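Local coordinates for twitching motility pilus retraction protein (Geobacter sulfurreducens PCA, PDB 5ZFQ), which probably uses ATP hydrolysis to drive retraction of type IV pili, working as a hexameric motor of the type II/IV secretion ATPase family, at residues F132-E146 and T164-R177. Numbering follows the deposited sequence.
Sequences FEELGLPVVVKELAE and TTLAAIIDKINTER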
# COMPACT_ATOMS: atom_id res chain seq x y z
N PHE A 132 27.53 -24.03 30.21
CA PHE A 132 28.19 -22.73 30.26
C PHE A 132 29.70 -22.87 30.29
O PHE A 132 30.41 -22.16 29.56
CB PHE A 132 27.73 -21.94 31.48
CG PHE A 132 26.25 -21.75 31.55
CD1 PHE A 132 25.44 -22.72 32.11
CD2 PHE A 132 25.67 -20.60 31.05
CE1 PHE A 132 24.07 -22.55 32.18
CE2 PHE A 132 24.31 -20.42 31.11
CZ PHE A 132 23.51 -21.39 31.68
N GLU A 133 30.18 -23.77 31.14
CA GLU A 133 31.60 -24.12 31.26
C GLU A 133 32.17 -24.41 29.89
O GLU A 133 33.14 -23.79 29.45
CB GLU A 133 31.81 -25.34 32.17
CG GLU A 133 31.37 -25.22 33.65
CD GLU A 133 29.93 -24.73 33.88
OE1 GLU A 133 29.00 -25.11 33.12
OE2 GLU A 133 29.72 -23.98 34.86
N GLU A 134 31.53 -25.36 29.21
CA GLU A 134 31.98 -25.84 27.91
C GLU A 134 31.86 -24.79 26.80
O GLU A 134 32.63 -24.80 25.84
CB GLU A 134 31.17 -27.09 27.52
CG GLU A 134 31.45 -28.32 28.40
CD GLU A 134 30.26 -29.28 28.47
OE1 GLU A 134 29.19 -28.94 27.92
OE2 GLU A 134 30.39 -30.35 29.11
N LEU A 135 30.91 -23.88 26.92
CA LEU A 135 30.78 -22.83 25.93
C LEU A 135 31.70 -21.65 26.24
O LEU A 135 31.86 -20.73 25.44
CB LEU A 135 29.32 -22.38 25.83
CG LEU A 135 28.42 -23.47 25.25
CD1 LEU A 135 26.96 -23.06 25.26
CD2 LEU A 135 28.88 -23.82 23.83
N GLY A 136 32.32 -21.70 27.42
CA GLY A 136 33.22 -20.64 27.84
C GLY A 136 32.49 -19.38 28.29
O GLY A 136 33.08 -18.30 28.40
N LEU A 137 31.19 -19.53 28.54
CA LEU A 137 30.39 -18.44 29.07
C LEU A 137 30.81 -18.17 30.52
O LEU A 137 31.04 -19.11 31.29
CB LEU A 137 28.90 -18.78 28.99
CG LEU A 137 28.35 -18.85 27.57
CD1 LEU A 137 27.04 -19.58 27.51
CD2 LEU A 137 28.16 -17.47 27.02
N PRO A 138 30.94 -16.87 30.87
CA PRO A 138 31.28 -16.44 32.24
C PRO A 138 30.11 -16.70 33.20
O PRO A 138 28.96 -16.84 32.76
CB PRO A 138 31.57 -14.95 32.07
CG PRO A 138 30.72 -14.53 30.90
CD PRO A 138 30.64 -15.73 29.99
N VAL A 139 30.40 -16.74 34.50
CA VAL A 139 29.39 -17.12 35.48
C VAL A 139 28.21 -16.16 35.49
O VAL A 139 27.12 -16.52 35.94
CB VAL A 139 29.99 -17.18 36.88
CG1 VAL A 139 31.27 -18.03 36.87
CG2 VAL A 139 30.27 -15.78 37.38
N VAL A 140 28.40 -14.95 34.98
CA VAL A 140 27.33 -13.96 35.02
C VAL A 140 26.16 -14.44 34.19
O VAL A 140 25.01 -14.10 34.48
CB VAL A 140 27.80 -12.57 34.51
CG1 VAL A 140 28.12 -12.61 33.00
CG2 VAL A 140 26.75 -11.50 34.83
N VAL A 141 26.45 -15.25 33.18
CA VAL A 141 25.38 -15.74 32.31
C VAL A 141 24.56 -16.72 33.11
O VAL A 141 23.34 -16.69 33.08
CB VAL A 141 25.91 -16.42 31.04
CG1 VAL A 141 24.75 -16.78 30.14
CG2 VAL A 141 26.88 -15.52 30.31
N LYS A 142 25.26 -17.59 33.84
CA LYS A 142 24.62 -18.55 34.72
C LYS A 142 23.74 -17.84 35.75
O LYS A 142 22.61 -18.28 36.01
CB LYS A 142 25.68 -19.42 35.40
CG LYS A 142 25.07 -20.55 36.17
CD LYS A 142 26.06 -21.67 36.51
CE LYS A 142 27.48 -21.16 36.66
NZ LYS A 142 28.43 -22.00 35.87
N GLU A 143 24.24 -16.74 36.30
CA GLU A 143 23.48 -15.94 37.23
C GLU A 143 22.22 -15.39 36.57
O GLU A 143 21.16 -15.32 37.20
CB GLU A 143 24.31 -14.78 37.78
CG GLU A 143 25.41 -15.20 38.76
CD GLU A 143 26.24 -14.02 39.26
OE1 GLU A 143 25.91 -12.85 38.92
OE2 GLU A 143 27.23 -14.27 39.99
N LEU A 144 22.35 -14.99 35.31
CA LEU A 144 21.22 -14.44 34.56
C LEU A 144 20.15 -15.50 34.32
O LEU A 144 18.97 -15.17 34.22
CB LEU A 144 21.68 -13.85 33.23
CG LEU A 144 22.38 -12.49 33.30
CD1 LEU A 144 22.82 -12.13 31.92
CD2 LEU A 144 21.45 -11.45 33.84
N ALA A 145 20.58 -16.76 34.25
CA ALA A 145 19.69 -17.89 34.01
C ALA A 145 18.94 -18.28 35.27
O ALA A 145 18.09 -19.19 35.27
CB ALA A 145 20.47 -19.08 33.47
N GLU A 146 19.27 -17.61 36.37
CA GLU A 146 18.59 -17.86 37.62
C GLU A 146 17.58 -16.76 37.89
O GLU A 146 16.95 -16.75 38.94
CB GLU A 146 19.59 -17.97 38.77
CG GLU A 146 20.32 -19.29 38.79
CD GLU A 146 21.55 -19.28 39.69
OE1 GLU A 146 21.76 -18.26 40.38
OE2 GLU A 146 22.30 -20.29 39.72
N THR A 164 23.18 -21.78 21.02
CA THR A 164 23.82 -22.60 22.06
C THR A 164 23.80 -21.90 23.41
O THR A 164 23.81 -22.56 24.45
CB THR A 164 25.30 -23.00 21.73
OG1 THR A 164 26.10 -21.84 21.50
CG2 THR A 164 25.37 -23.88 20.53
N THR A 165 23.81 -20.57 23.40
CA THR A 165 23.75 -19.81 24.64
C THR A 165 22.35 -19.92 25.23
O THR A 165 22.18 -20.22 26.42
CB THR A 165 24.13 -18.34 24.43
OG1 THR A 165 25.55 -18.25 24.25
CG2 THR A 165 23.74 -17.51 25.63
N LEU A 166 21.35 -19.72 24.38
CA LEU A 166 19.95 -19.89 24.76
C LEU A 166 19.62 -21.32 25.17
O LEU A 166 18.92 -21.55 26.17
CB LEU A 166 19.05 -19.45 23.61
CG LEU A 166 19.10 -17.93 23.56
CD1 LEU A 166 18.63 -17.41 22.21
CD2 LEU A 166 18.26 -17.40 24.71
N ALA A 167 20.12 -22.29 24.42
CA ALA A 167 19.96 -23.69 24.76
C ALA A 167 20.45 -23.98 26.17
O ALA A 167 19.77 -24.65 26.95
CB ALA A 167 20.70 -24.56 23.76
N ALA A 168 21.62 -23.47 26.51
CA ALA A 168 22.23 -23.76 27.81
C ALA A 168 21.42 -23.13 28.94
O ALA A 168 21.25 -23.71 30.01
CB ALA A 168 23.66 -23.28 27.84
N ILE A 169 20.94 -21.92 28.69
CA ILE A 169 20.10 -21.21 29.64
C ILE A 169 18.80 -21.97 29.90
O ILE A 169 18.41 -22.18 31.06
CB ILE A 169 19.78 -19.78 29.14
CG1 ILE A 169 21.01 -18.88 29.30
CG2 ILE A 169 18.60 -19.21 29.90
CD1 ILE A 169 20.92 -17.56 28.56
N ILE A 170 18.15 -22.40 28.83
CA ILE A 170 16.88 -23.10 28.96
C ILE A 170 17.08 -24.45 29.64
O ILE A 170 16.26 -24.84 30.50
CB ILE A 170 16.19 -23.27 27.60
CG1 ILE A 170 15.64 -21.91 27.15
CG2 ILE A 170 15.06 -24.27 27.68
CD1 ILE A 170 15.48 -21.76 25.67
N ASP A 171 18.16 -25.14 29.29
CA ASP A 171 18.49 -26.41 29.91
C ASP A 171 18.61 -26.26 31.42
O ASP A 171 18.11 -27.08 32.19
CB ASP A 171 19.78 -26.98 29.35
CG ASP A 171 20.12 -28.35 29.91
OD1 ASP A 171 19.23 -29.23 30.00
OD2 ASP A 171 21.29 -28.55 30.28
N LYS A 172 19.29 -25.19 31.85
CA LYS A 172 19.49 -24.93 33.26
C LYS A 172 18.16 -24.65 33.95
O LYS A 172 17.92 -25.11 35.07
CB LYS A 172 20.45 -23.76 33.46
CG LYS A 172 20.66 -23.41 34.93
CD LYS A 172 21.47 -22.13 35.11
CE LYS A 172 21.74 -21.83 36.59
NZ LYS A 172 22.58 -22.88 37.28
N ILE A 173 17.29 -23.90 33.26
CA ILE A 173 15.99 -23.56 33.79
C ILE A 173 15.13 -24.80 33.94
O ILE A 173 14.52 -25.03 34.99
CB ILE A 173 15.28 -22.56 32.87
CG1 ILE A 173 15.98 -21.21 32.92
CG2 ILE A 173 13.80 -22.42 33.23
CD1 ILE A 173 15.46 -20.22 31.90
N ASN A 174 15.10 -25.60 32.88
CA ASN A 174 14.40 -26.86 32.82
C ASN A 174 14.84 -27.84 33.91
O ASN A 174 14.06 -28.70 34.36
CB ASN A 174 14.61 -27.47 31.43
CG ASN A 174 13.84 -28.75 31.20
OD1 ASN A 174 12.85 -29.04 31.86
ND2 ASN A 174 14.30 -29.53 30.23
N THR A 175 16.11 -27.73 34.31
CA THR A 175 16.70 -28.58 35.33
C THR A 175 16.30 -28.11 36.74
O THR A 175 16.04 -28.92 37.64
CB THR A 175 18.26 -28.62 35.23
OG1 THR A 175 18.66 -29.17 33.97
CG2 THR A 175 18.86 -29.47 36.35
N GLU A 176 16.25 -26.79 36.92
CA GLU A 176 16.10 -26.22 38.26
C GLU A 176 14.68 -25.81 38.64
O GLU A 176 14.32 -25.89 39.80
CB GLU A 176 17.04 -25.02 38.42
CG GLU A 176 18.51 -25.37 38.37
CD GLU A 176 19.41 -24.13 38.47
OE1 GLU A 176 18.90 -23.00 38.69
OE2 GLU A 176 20.64 -24.30 38.33
N ARG A 177 13.87 -25.37 37.67
CA ARG A 177 12.55 -24.83 38.01
C ARG A 177 11.39 -25.80 37.78
O ARG A 177 11.55 -26.85 37.19
CB ARG A 177 12.28 -23.55 37.21
CG ARG A 177 13.31 -22.47 37.45
CD ARG A 177 13.05 -21.19 36.70
NE ARG A 177 14.30 -20.45 36.54
CZ ARG A 177 14.39 -19.17 36.20
NH1 ARG A 177 13.30 -18.45 35.97
NH2 ARG A 177 15.58 -18.60 36.10
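F132 and A145 bring the two backbones together, with CA atoms 6.5 Å apart for F132 and A168 and 5.5 Å apart for A145 and I169, so the two ends of 132-146 come against the same turn, around A168 and I169, of the helix in 164-177. The F132 ring lies between helix 162-176 and helix 139-144. Its CG lies beside the backbone N (chi1 -57°), which sends the ring in between the helices: A168 CB sits over the centre of one face, K142 CA lies toward the rim of the opposite face, and CE2 packs 4.1 Å from I169 CG1. L135 continues the apolar seam, its CD1 lying against T164 and A168 CB, just before G136 ends that turn with a Schellman motif. At the other end A145 CB fits between I169 CG2 and K172 CD, the latter 3.6 Å away. K172 runs extended past A145, its side chain and that of F132 crossing at about a right angle, then bends at its last torsion (chi4 63°). There NZ forms a salt bridge with E176 OE2 at 2.6 Å, on the syn side, 24° out of the carboxylate plane, and a longer one with E146 OE2 at 3.6 Å. A methionine here would probably leave E146 OE2 and E176 OE2 without the amino group both of them meet, with two like charges close together. R177 NH2 gives A145 O a weak, bent bond and also hydrogen-bonds K147 O, tying down the chain as it leaves 139-144. Helix 162-176 begins within what appears to be a Walker A P-loop. T165 OG1 hydrogen-bonds Q292 NE2 of strand 286-296, V141 and I169 both rest on M290 of that strand, I169 also reaches L251 of strand 249-254, and L137 turns to L305 of strand 303-310, so both segments pack against the central mixed sheet.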